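PDB 3MKV: putative amidohydrolase, which probably hydrolyses dipeptides that end in proline, as a zinc-dependent prolidase of the amidohydrolase superfamily. Local coordinates for residues D63-V68 against G324-G329. Residues are numbered along the deposited sequence; the frame is centred on the assembly and turned at random.
Sequences DLHVHV and GTDLLG. With ZN (zinc ion), chain I.
Asp-326 lies alongside His-65, the two side chains running the same way, and both bind one zinc ion. Its CB packs 3.5 Å from CD2 of the His-65 ring. CG stands anti to the backbone N (chi1 -167°), which carries the carboxylate past that ring to the metal. OD1 is the ligand, 2.4 Å from the zinc. The same OD1 meets the edge of the His-67 ring in its plane, 3.0 Å from CD2. OD2 stays farther off, 3.3 Å from the zinc, and makes no metal bond. NE2 of His-65 and NE2 of His-67 also bind this zinc, and the modified Lys-193 completes the site. This is the His-X-His motif and the metal-binding aspartate of an amidohydrolase TIM barrel; Lys-193, carboxylated, also binds the second zinc with His-234 and His-254. Second-shell bonds fix both rings: ND1 of His-65 bonds Glu-253, and ND1 of His-67 bonds the carbonyl of Gly-109. The backbones are tied as well, Asp-326 N donating to His-65 O at 2.8 Å. Away from the metal, Asp-63 uses both carboxylate oxygens. OD1 accepts from His-65 N in a nearly straight bond (170°), an Asx turn. OD2 accepts from Thr-325 OG1 at 2.6 Å, on its syn side, and also from Gln-335.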
# COMPACT_ATOMS: atom_id res chain seq x y z
N ASP A 63 22.00 -26.81 27.89
CA ASP A 63 22.57 -25.51 27.52
C ASP A 63 21.47 -24.47 27.28
O ASP A 63 20.60 -24.64 26.41
CB ASP A 63 23.51 -25.61 26.32
CG ASP A 63 24.22 -24.30 26.03
OD1 ASP A 63 23.69 -23.23 26.40
OD2 ASP A 63 25.32 -24.33 25.44
N LEU A 64 21.52 -23.39 28.06
CA LEU A 64 20.43 -22.42 28.14
C LEU A 64 20.54 -21.30 27.12
O LEU A 64 19.68 -20.42 27.06
CB LEU A 64 20.34 -21.82 29.54
CG LEU A 64 19.70 -22.65 30.65
CD1 LEU A 64 19.65 -21.85 31.96
CD2 LEU A 64 18.30 -23.11 30.24
N HIS A 65 21.59 -21.32 26.32
CA HIS A 65 21.79 -20.25 25.34
C HIS A 65 22.54 -20.71 24.10
O HIS A 65 23.75 -20.58 24.01
CB HIS A 65 22.50 -19.04 25.98
CG HIS A 65 22.35 -17.78 25.19
ND1 HIS A 65 21.77 -16.64 25.71
CD2 HIS A 65 22.68 -17.48 23.92
CE1 HIS A 65 21.76 -15.70 24.79
NE2 HIS A 65 22.30 -16.18 23.69
N VAL A 66 21.82 -21.24 23.13
CA VAL A 66 22.43 -21.58 21.86
C VAL A 66 21.67 -20.88 20.74
O VAL A 66 20.55 -20.41 20.93
CB VAL A 66 22.44 -23.13 21.60
CG1 VAL A 66 23.18 -23.85 22.71
CG2 VAL A 66 21.02 -23.67 21.50
N HIS A 67 22.31 -20.81 19.58
CA HIS A 67 21.64 -20.44 18.35
C HIS A 67 21.88 -21.53 17.32
O HIS A 67 22.96 -21.64 16.76
CB HIS A 67 22.13 -19.08 17.86
CG HIS A 67 21.88 -17.97 18.83
ND1 HIS A 67 20.64 -17.40 19.01
CD2 HIS A 67 22.72 -17.34 19.69
CE1 HIS A 67 20.72 -16.46 19.93
NE2 HIS A 67 21.97 -16.41 20.36
N VAL A 68 20.87 -22.34 17.08
CA VAL A 68 21.06 -23.46 16.18
C VAL A 68 21.27 -23.00 14.74
O VAL A 68 22.00 -23.64 13.98
CB VAL A 68 19.92 -24.49 16.30
CG1 VAL A 68 19.81 -25.32 15.04
CG2 VAL A 68 20.15 -25.37 17.53
N GLY A 324 25.44 -21.68 29.76
CA GLY A 324 25.22 -21.25 28.39
C GLY A 324 26.50 -21.06 27.63
O GLY A 324 27.57 -20.91 28.23
N THR A 325 26.40 -21.05 26.30
CA THR A 325 27.58 -20.99 25.46
C THR A 325 27.54 -19.84 24.44
O THR A 325 28.51 -19.08 24.32
CB THR A 325 27.86 -22.36 24.76
OG1 THR A 325 26.73 -22.75 23.97
CG2 THR A 325 28.16 -23.46 25.80
N ASP A 326 26.44 -19.73 23.70
CA ASP A 326 26.23 -18.64 22.73
C ASP A 326 27.28 -18.59 21.61
O ASP A 326 27.78 -17.53 21.27
CB ASP A 326 26.19 -17.28 23.44
CG ASP A 326 25.66 -16.16 22.55
OD1 ASP A 326 24.93 -16.45 21.58
OD2 ASP A 326 25.98 -14.97 22.82
N LEU A 327 27.60 -19.75 21.04
CA LEU A 327 28.63 -19.84 20.01
C LEU A 327 28.08 -19.72 18.58
O LEU A 327 26.92 -20.04 18.32
CB LEU A 327 29.42 -21.15 20.17
CG LEU A 327 30.32 -21.24 21.42
CD1 LEU A 327 30.60 -22.68 21.82
CD2 LEU A 327 31.62 -20.47 21.24
N LEU A 328 28.94 -19.30 17.65
CA LEU A 328 28.54 -19.05 16.26
C LEU A 328 29.37 -19.85 15.27
O LEU A 328 30.52 -20.16 15.52
CB LEU A 328 28.67 -17.56 15.91
CG LEU A 328 28.15 -16.53 16.93
CD1 LEU A 328 28.56 -15.13 16.53
CD2 LEU A 328 26.63 -16.62 17.10
N GLY A 329 28.77 -20.17 14.12
CA GLY A 329 29.50 -20.78 13.01
C GLY A 329 30.36 -21.98 13.38
O GLY A 329 29.88 -22.96 13.95
ZN ZN I . 22.84 -15.32 21.91